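Local coordinates for probable sugar kinase (Clostridium perfringens, PDB 3KZH), which probably acts as a carbohydrate kinase of the pfkB (ribokinase-like) family, transferring a phosphoryl group to a sugar, at residues E274-I286 with T302-K316. Numbering follows the deposited sequence.
Sequences EDIVKFAMTMSNI and TVLAKLEKTTWEEEK
The C-terminal helix and edge strand of a ribokinase-like fold pack here against helix 273-288, Val303 meeting Phe279 and Trp312 meeting Lys278. Helices 274-286 and 302-308 cross at 106° with their axes 9.3 Å apart, and Val303 enters as a knob into the hole formed by Phe279, Thr282, Met283 and Ile286. Its CG1, anti to the backbone N (chi1 -180°), lies over one face of the Phe279 ring, 3.8 Å from the centroid, and also touches Met283 CG; CG2 reaches Ile286 CD1 and, slightly farther off than CG1, Met283 CG. Leu304 CD2 meets the same ring at its edge, in plane, 3.7 Å from Phe279 CE1.

Trp312 is sandwiched: Thr310 CG2 sits over the centre of one face and Lys278 CG over the other, the latter 3.9 Å from the six-membered ring centroid and 11° off its normal. The selenium of selenomethionine Met281 (SE) lies 4.0 Å from Trp312 CZ3, a Met-aromatic contact at the ring edge. The extended Lys278 chain continues across the indole to a salt bridge with Glu314, whose two hydrogen bonds, NZ to OE2 (3.3 Å) and NZ to OE1 (3.5 Å), are long and weak.

Thr282 OG1, at the indole edge near CH2, donates to Lys278 O at 2.8 Å. A water donates to both Thr282 OG1 and Thr310 OG1, linking the helix to the loop before strand 312-316. Trp312 also touches Ile242 and Ala244 of the adjacent strand 239-244, and so packs on the side of the sheet facing the helix. This is the helix-against-sheet packing of an alpha/beta/alpha sandwich, at the edge where strand 312-317 closes the main sheet of the pfkB kinase.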
ATOM      1  N   GLU A 274      -6.722  20.548  34.936  1.00 23.42           N
ATOM      2  CA  GLU A 274      -8.156  20.429  34.646  1.00 28.49           C
ATOM      3  C   GLU A 274      -8.441  20.655  33.158  1.00 28.70           C
ATOM      4  O   GLU A 274      -9.263  19.946  32.562  1.00 26.52           O
ATOM      5  CB  GLU A 274      -8.967  21.413  35.503  1.00 33.55           C
ATOM      6  CG  GLU A 274      -8.871  21.154  37.009  1.00 41.98           C
ATOM      7  CD  GLU A 274      -9.437  22.287  37.848  1.00 46.67           C
ATOM      8  OE1 GLU A 274      -8.731  23.302  38.044  1.00 51.14           O
ATOM      9  OE2 GLU A 274     -10.586  22.163  38.322  1.00 48.46           O
ATOM     10  N   ASP A 275      -7.687  21.578  32.551  1.00 26.87           N
ATOM     11  CA  ASP A 275      -7.828  21.894  31.134  1.00 27.28           C
ATOM     12  C   ASP A 275      -7.155  20.864  30.215  1.00 24.68           C
ATOM     13  O   ASP A 275      -7.610  20.666  29.088  1.00 23.22           O
ATOM     14  CB  ASP A 275      -7.348  23.330  30.839  1.00 29.02           C
ATOM     15  CG  ASP A 275      -8.245  24.399  31.469  1.00 30.76           C
ATOM     16  OD1 ASP A 275      -9.482  24.338  31.305  1.00 31.81           O
ATOM     17  OD2 ASP A 275      -7.704  25.306  32.138  1.00 32.32           O
ATOM     18  N   ILE A 276      -6.085  20.217  30.694  1.00 23.86           N
ATOM     19  CA  ILE A 276      -5.365  19.166  29.939  1.00 22.76           C
ATOM     20  C   ILE A 276      -6.290  17.947  29.833  1.00 20.86           C
ATOM     21  O   ILE A 276      -6.441  17.363  28.755  1.00 19.40           O
ATOM     22  CB  ILE A 276      -4.043  18.715  30.655  1.00 23.92           C
ATOM     23  CG1 ILE A 276      -3.047  19.871  30.740  1.00 24.41           C
ATOM     24  CG2 ILE A 276      -3.401  17.523  29.932  1.00 23.68           C
ATOM     25  CD1 ILE A 276      -1.774  19.546  31.523  1.00 23.48           C
ATOM     26  N   VAL A 277      -6.936  17.628  30.956  1.00 19.61           N
ATOM     27  CA  VAL A 277      -7.882  16.518  31.087  1.00 19.55           C
ATOM     28  C   VAL A 277      -9.084  16.714  30.154  1.00 19.54           C
ATOM     29  O   VAL A 277      -9.477  15.778  29.467  1.00 15.95           O
ATOM     30  CB  VAL A 277      -8.314  16.362  32.590  1.00 18.08           C
ATOM     31  CG1 VAL A 277      -9.339  15.305  32.780  1.00 16.09           C
ATOM     32  CG2 VAL A 277      -7.135  15.965  33.413  1.00 14.48           C
ATOM     33  N   LYS A 278      -9.568  17.954  30.058  1.00 19.49           N
ATOM     34  CA  LYS A 278     -10.706  18.299  29.206  1.00 22.22           C
ATOM     35  C   LYS A 278     -10.390  18.282  27.718  1.00 19.28           C
ATOM     36  O   LYS A 278     -11.187  17.761  26.925  1.00 16.46           O
ATOM     37  CB  LYS A 278     -11.281  19.663  29.587  1.00 25.37           C
ATOM     38  CG  LYS A 278     -12.107  19.677  30.857  1.00 27.31           C
ATOM     39  CD  LYS A 278     -12.607  21.082  31.123  1.00 28.35           C
ATOM     40  CE  LYS A 278     -12.980  21.254  32.571  1.00 32.21           C
ATOM     41  NZ  LYS A 278     -13.225  22.680  32.929  1.00 34.20           N
ATOM     42  N   PHE A 279      -9.204  18.803  27.367  1.00 18.28           N
ATOM     43  CA  PHE A 279      -8.707  18.879  25.980  1.00 17.30           C
ATOM     44  C   PHE A 279      -8.464  17.459  25.461  1.00 15.88           C
ATOM     45  O   PHE A 279      -8.924  17.102  24.379  1.00 15.51           O
ATOM     46  CB  PHE A 279      -7.417  19.739  25.902  1.00 15.51           C
ATOM     47  CG  PHE A 279      -6.945  20.027  24.482  1.00 17.74           C
ATOM     48  CD1 PHE A 279      -7.307  21.227  23.835  1.00 14.47           C
ATOM     49  CD2 PHE A 279      -6.205  19.061  23.748  1.00 15.68           C
ATOM     50  CE1 PHE A 279      -6.948  21.465  22.477  1.00 14.83           C
ATOM     51  CE2 PHE A 279      -5.845  19.288  22.389  1.00 16.30           C
ATOM     52  CZ  PHE A 279      -6.222  20.493  21.756  1.00 14.97           C
ATOM     53  N   ALA A 280      -7.719  16.679  26.239  1.00 15.84           N
ATOM     54  CA  ALA A 280      -7.399  15.293  25.913  1.00 17.12           C
ATOM     55  C   ALA A 280      -8.636  14.393  25.857  1.00 17.17           C
ATOM     56  O   ALA A 280      -8.692  13.463  25.060  1.00 14.24           O
ATOM     57  CB  ALA A 280      -6.400  14.755  26.912  1.00 15.10           C
HETATM   58  N   MSE A 281      -9.633  14.694  26.690  1.00 17.75           N
HETATM   59  CA  MSE A 281     -10.870  13.927  26.724  1.00 20.37           C
HETATM   60  C   MSE A 281     -11.731  14.244  25.516  1.00 20.48           C
HETATM   61  O   MSE A 281     -12.382  13.345  24.973  1.00 15.74           O
HETATM   62  CB  MSE A 281     -11.633  14.193  28.006  1.00 25.47           C
HETATM   63  CG  MSE A 281     -12.256  12.944  28.598  1.00 32.46           C
HETATM   64 SE   MSE A 281     -13.128  13.279  30.285  1.00 51.45          SE
HETATM   65  CE  MSE A 281     -11.934  14.528  30.999  1.00 27.61           C
ATOM     66  N   THR A 282     -11.696  15.512  25.080  1.00 19.69           N
ATOM     67  CA  THR A 282     -12.429  15.976  23.884  1.00 20.16           C
ATOM     68  C   THR A 282     -11.885  15.239  22.647  1.00 18.67           C
ATOM     69  O   THR A 282     -12.657  14.825  21.789  1.00 17.38           O
ATOM     70  CB  THR A 282     -12.317  17.525  23.696  1.00 17.71           C
ATOM     71  OG1 THR A 282     -12.962  18.179  24.796  1.00 16.60           O
ATOM     72  CG2 THR A 282     -12.971  17.983  22.400  1.00 13.68           C
HETATM   73  N   MSE A 283     -10.561  15.035  22.621  1.00 16.12           N
HETATM   74  CA  MSE A 283      -9.849  14.311  21.549  1.00 16.60           C
HETATM   75  C   MSE A 283     -10.242  12.838  21.567  1.00 15.53           C
HETATM   76  O   MSE A 283     -10.424  12.215  20.509  1.00 10.77           O
HETATM   77  CB  MSE A 283      -8.330  14.419  21.721  1.00 16.75           C
HETATM   78  CG  MSE A 283      -7.782  15.789  21.474  1.00 18.04           C
HETATM   79 SE   MSE A 283      -5.851  15.837  21.268  1.00 36.21          SE
HETATM   80  CE  MSE A 283      -5.740  14.470  19.901  1.00  9.66           C
ATOM     81  N   SER A 284     -10.368  12.289  22.777  1.00 12.42           N
ATOM     82  CA  SER A 284     -10.763  10.898  22.960  1.00 17.34           C
ATOM     83  C   SER A 284     -12.221  10.724  22.544  1.00 19.07           C
ATOM     84  O   SER A 284     -12.539   9.760  21.863  1.00 18.44           O
ATOM     85  CB  SER A 284     -10.554  10.461  24.413  1.00 16.31           C
ATOM     86  OG  SER A 284     -10.830   9.083  24.578  1.00 16.96           O
ATOM     87  N   ASN A 285     -13.061  11.716  22.862  1.00 20.70           N
ATOM     88  CA  ASN A 285     -14.490  11.712  22.521  1.00 24.79           C
ATOM     89  C   ASN A 285     -14.742  11.775  21.018  1.00 26.24           C
ATOM     90  O   ASN A 285     -15.667  11.139  20.533  1.00 27.48           O
ATOM     91  CB  ASN A 285     -15.248  12.870  23.200  1.00 22.97           C
ATOM     92  CG  ASN A 285     -15.399  12.701  24.710  1.00 22.41           C
ATOM     93  OD1 ASN A 285     -15.377  11.585  25.255  1.00 21.15           O
ATOM     94  ND2 ASN A 285     -15.584  13.828  25.396  1.00 21.25           N
ATOM     95  N   ILE A 286     -13.923  12.547  20.296  1.00 27.57           N
ATOM     96  CA  ILE A 286     -14.032  12.700  18.838  1.00 28.80           C
ATOM     97  C   ILE A 286     -13.686  11.386  18.135  1.00 30.22           C
ATOM     98  O   ILE A 286     -14.379  10.967  17.207  1.00 32.96           O
ATOM     99  CB  ILE A 286     -13.102  13.841  18.303  1.00 28.25           C
ATOM    100  CG1 ILE A 286     -13.562  15.201  18.836  1.00 25.69           C
ATOM    101  CG2 ILE A 286     -13.159  13.923  16.789  1.00 28.42           C
ATOM    102  CD1 ILE A 286     -12.612  16.349  18.553  1.00 23.95           C
ATOM    103  N   THR A 302     -11.254  21.799  15.451  1.00 25.90           N
ATOM    104  CA  THR A 302     -12.385  20.897  15.745  1.00 25.91           C
ATOM    105  C   THR A 302     -12.414  20.449  17.216  1.00 25.29           C
ATOM    106  O   THR A 302     -13.488  20.287  17.793  1.00 26.51           O
ATOM    107  CB  THR A 302     -12.474  19.644  14.796  1.00 26.16           C
ATOM    108  OG1 THR A 302     -11.609  18.600  15.251  1.00 30.42           O
ATOM    109  CG2 THR A 302     -12.101  20.000  13.368  1.00 28.58           C
ATOM    110  N   VAL A 303     -11.228  20.291  17.820  1.00 23.85           N
ATOM    111  CA  VAL A 303     -11.089  19.895  19.229  1.00 23.76           C
ATOM    112  C   VAL A 303     -11.565  21.048  20.106  1.00 23.26           C
ATOM    113  O   VAL A 303     -12.386  20.840  20.993  1.00 20.66           O
ATOM    114  CB  VAL A 303      -9.616  19.505  19.606  1.00 23.42           C
ATOM    115  CG1 VAL A 303      -9.519  19.104  21.067  1.00 21.70           C
ATOM    116  CG2 VAL A 303      -9.132  18.389  18.746  1.00 21.12           C
ATOM    117  N   LEU A 304     -11.112  22.262  19.792  1.00 24.30           N
ATOM    118  CA  LEU A 304     -11.511  23.467  20.527  1.00 28.05           C
ATOM    119  C   LEU A 304     -12.999  23.815  20.378  1.00 28.19           C
ATOM    120  O   LEU A 304     -13.625  24.272  21.333  1.00 28.62           O
ATOM    121  CB  LEU A 304     -10.655  24.665  20.119  1.00 30.20           C
ATOM    122  CG  LEU A 304      -9.172  24.691  20.511  1.00 33.54           C
ATOM    123  CD1 LEU A 304      -8.558  26.007  20.044  1.00 33.59           C
ATOM    124  CD2 LEU A 304      -8.990  24.547  22.011  1.00 33.88           C
ATOM    125  N   ALA A 305     -13.563  23.542  19.199  1.00 29.54           N
ATOM    126  CA  ALA A 305     -14.981  23.800  18.910  1.00 30.67           C
ATOM    127  C   ALA A 305     -15.885  22.842  19.684  1.00 31.77           C
ATOM    128  O   ALA A 305     -16.952  23.245  20.148  1.00 30.45           O
ATOM    129  CB  ALA A 305     -15.260  23.686  17.407  1.00 28.28           C
ATOM    130  N   LYS A 306     -15.442  21.588  19.833  1.00 33.20           N
ATOM    131  CA  LYS A 306     -16.201  20.576  20.573  1.00 35.77           C
ATOM    132  C   LYS A 306     -16.031  20.754  22.082  1.00 37.61           C
ATOM    133  O   LYS A 306     -16.943  20.439  22.837  1.00 39.07           O
ATOM    134  CB  LYS A 306     -15.812  19.154  20.156  1.00 35.98           C
ATOM    135  CG  LYS A 306     -16.912  18.117  20.426  1.00 38.46           C
ATOM    136  CD  LYS A 306     -16.360  16.786  20.899  1.00 39.70           C
ATOM    137  CE  LYS A 306     -17.461  15.791  21.211  1.00 40.83           C
ATOM    138  NZ  LYS A 306     -18.249  15.436  20.004  1.00 44.09           N
ATOM    139  N   LEU A 307     -14.882  21.289  22.502  1.00 39.43           N
ATOM    140  CA  LEU A 307     -14.575  21.556  23.913  1.00 41.84           C
ATOM    141  C   LEU A 307     -15.487  22.658  24.480  1.00 42.59           C
ATOM    142  O   LEU A 307     -15.911  22.580  25.634  1.00 41.79           O
ATOM    143  CB  LEU A 307     -13.090  21.959  24.061  1.00 42.41           C
ATOM    144  CG  LEU A 307     -12.525  22.536  25.373  1.00 43.35           C
ATOM    145  CD1 LEU A 307     -12.475  21.470  26.433  1.00 42.09           C
ATOM    146  CD2 LEU A 307     -11.146  23.131  25.157  1.00 42.72           C
ATOM    147  N   GLU A 308     -15.797  23.658  23.648  1.00 44.74           N
ATOM    148  CA  GLU A 308     -16.660  24.787  24.029  1.00 46.89           C
ATOM    149  C   GLU A 308     -18.115  24.335  24.178  1.00 44.52           C
ATOM    150  O   GLU A 308     -18.795  24.721  25.125  1.00 44.23           O
ATOM    151  CB  GLU A 308     -16.573  25.913  22.981  1.00 51.64           C
ATOM    152  CG  GLU A 308     -17.151  27.268  23.441  1.00 60.24           C
ATOM    153  CD  GLU A 308     -17.319  28.280  22.307  1.00 64.01           C
ATOM    154  OE1 GLU A 308     -16.298  28.820  21.814  1.00 66.07           O
ATOM    155  OE2 GLU A 308     -18.476  28.548  21.919  1.00 66.01           O
ATOM    156  N   LYS A 309     -18.535  23.456  23.267  1.00 42.74           N
ATOM    157  CA  LYS A 309     -19.881  22.887  23.196  1.00 40.42           C
ATOM    158  C   LYS A 309     -20.179  21.743  24.171  1.00 39.26           C
ATOM    159  O   LYS A 309     -21.309  21.243  24.204  1.00 38.89           O
ATOM    160  CB  LYS A 309     -20.147  22.418  21.754  1.00 41.75           C
ATOM    161  CG  LYS A 309     -20.755  23.496  20.858  1.00 44.01           C
ATOM    162  CD  LYS A 309     -20.216  23.544  19.417  1.00 45.92           C
ATOM    163  CE  LYS A 309     -20.718  22.423  18.514  1.00 45.70           C
ATOM    164  NZ  LYS A 309     -19.848  21.211  18.564  1.00 46.95           N
ATOM    165  N   THR A 310     -19.192  21.354  24.982  1.00 38.15           N
ATOM    166  CA  THR A 310     -19.360  20.244  25.928  1.00 37.39           C
ATOM    167  C   THR A 310     -19.724  20.651  27.361  1.00 37.32           C
ATOM    168  O   THR A 310     -19.177  21.607  27.916  1.00 37.93           O
ATOM    169  CB  THR A 310     -18.090  19.302  25.932  1.00 36.62           C
ATOM    170  OG1 THR A 310     -17.861  18.795  24.612  1.00 35.10           O
ATOM    171  CG2 THR A 310     -18.266  18.094  26.860  1.00 33.49           C
ATOM    172  N   THR A 311     -20.667  19.906  27.935  1.00 37.36           N
ATOM    173  CA  THR A 311     -21.115  20.097  29.313  1.00 38.22           C
ATOM    174  C   THR A 311     -20.374  19.041  30.139  1.00 37.70           C
ATOM    175  O   THR A 311     -20.453  17.841  29.838  1.00 37.34           O
ATOM    176  CB  THR A 311     -22.655  19.939  29.442  1.00 38.36           C
ATOM    177  OG1 THR A 311     -23.295  21.000  28.722  1.00 37.81           O
ATOM    178  CG2 THR A 311     -23.104  19.996  30.914  1.00 38.19           C
ATOM    179  N   TRP A 312     -19.666  19.500  31.171  1.00 37.22           N
ATOM    180  CA  TRP A 312     -18.869  18.626  32.029  1.00 37.94           C
ATOM    181  C   TRP A 312     -19.392  18.384  33.443  1.00 37.93           C
ATOM    182  O   TRP A 312     -20.062  19.229  34.031  1.00 38.21           O
ATOM    183  CB  TRP A 312     -17.425  19.165  32.155  1.00 38.38           C
ATOM    184  CG  TRP A 312     -16.710  19.510  30.854  1.00 39.67           C
ATOM    185  CD1 TRP A 312     -16.671  20.731  30.245  1.00 38.91           C
ATOM    186  CD2 TRP A 312     -15.942  18.624  30.025  1.00 39.65           C
ATOM    187  NE1 TRP A 312     -15.936  20.666  29.084  1.00 39.38           N
ATOM    188  CE2 TRP A 312     -15.473  19.388  28.921  1.00 39.80           C
ATOM    189  CE3 TRP A 312     -15.599  17.259  30.099  1.00 38.68           C
ATOM    190  CZ2 TRP A 312     -14.682  18.826  27.890  1.00 40.03           C
ATOM    191  CZ3 TRP A 312     -14.807  16.693  29.066  1.00 38.75           C
ATOM    192  CH2 TRP A 312     -14.363  17.483  27.981  1.00 38.84           C
ATOM    193  N   GLU A 313     -19.082  17.198  33.967  1.00 38.41           N
ATOM    194  CA  GLU A 313     -19.402  16.816  35.339  1.00 37.41           C
ATOM    195  C   GLU A 313     -18.009  16.805  35.953  1.00 36.67           C
ATOM    196  O   GLU A 313     -17.148  16.033  35.522  1.00 34.59           O
ATOM    197  CB  GLU A 313     -20.035  15.427  35.417  1.00 38.11           C
ATOM    198  CG  GLU A 313     -21.537  15.410  35.173  1.00 41.13           C
ATOM    199  CD  GLU A 313     -22.132  14.015  35.225  1.00 42.82           C
ATOM    200  OE1 GLU A 313     -21.705  13.199  36.072  1.00 43.73           O
ATOM    201  OE2 GLU A 313     -23.035  13.735  34.410  1.00 44.14           O
ATOM    202  N   GLU A 314     -17.762  17.756  36.856  1.00 36.41           N
ATOM    203  CA  GLU A 314     -16.463  17.914  37.515  1.00 35.46           C
ATOM    204  C   GLU A 314     -16.546  17.700  39.016  1.00 33.69           C
ATOM    205  O   GLU A 314     -17.515  18.095  39.651  1.00 32.49           O
ATOM    206  CB  GLU A 314     -15.880  19.311  37.232  1.00 34.76           C
ATOM    207  CG  GLU A 314     -15.676  19.641  35.763  1.00 33.88           C
ATOM    208  CD  GLU A 314     -15.126  21.031  35.543  1.00 34.47           C
ATOM    209  OE1 GLU A 314     -14.001  21.308  35.999  1.00 35.29           O
ATOM    210  OE2 GLU A 314     -15.802  21.845  34.884  1.00 36.24           O
ATOM    211  N   GLU A 315     -15.519  17.054  39.564  1.00 34.96           N
ATOM    212  CA  GLU A 315     -15.404  16.740  40.993  1.00 35.70           C
ATOM    213  C   GLU A 315     -13.953  16.996  41.397  1.00 36.54           C
ATOM    214  O   GLU A 315     -13.042  16.638  40.652  1.00 36.91           O
ATOM    215  CB  GLU A 315     -15.746  15.258  41.249  1.00 36.63           C
ATOM    216  CG  GLU A 315     -17.223  14.873  41.048  1.00 38.57           C
ATOM    217  CD  GLU A 315     -17.485  13.364  41.034  1.00 40.05           C
ATOM    218  OE1 GLU A 315     -16.942  12.621  41.880  1.00 39.12           O
ATOM    219  OE2 GLU A 315     -18.280  12.919  40.181  1.00 41.90           O
ATOM    220  N   LYS A 316     -13.742  17.654  42.542  1.00 37.06           N
ATOM    221  CA  LYS A 316     -12.391  17.950  43.043  1.00 37.53           C
ATOM    222  C   LYS A 316     -12.216  17.419  44.464  1.00 37.45           C
ATOM    223  O   LYS A 316     -13.022  17.719  45.331  1.00 36.41           O
ATOM    224  CB  LYS A 316     -12.097  19.467  43.067  1.00 38.95           C
ATOM    225  CG  LYS A 316     -12.104  20.223  41.729  1.00 40.40           C
ATOM    226  CD  LYS A 316     -11.333  21.561  41.804  1.00 41.89           C
ATOM    227  CE  LYS A 316     -11.843  22.525  42.896  1.00 44.45           C
ATOM    228  NZ  LYS A 316     -13.258  22.989  42.721  1.00 44.36           N
TER
HETATM  229  O   HOH W   1     -15.464  17.360  24.839  1.00 37.52           O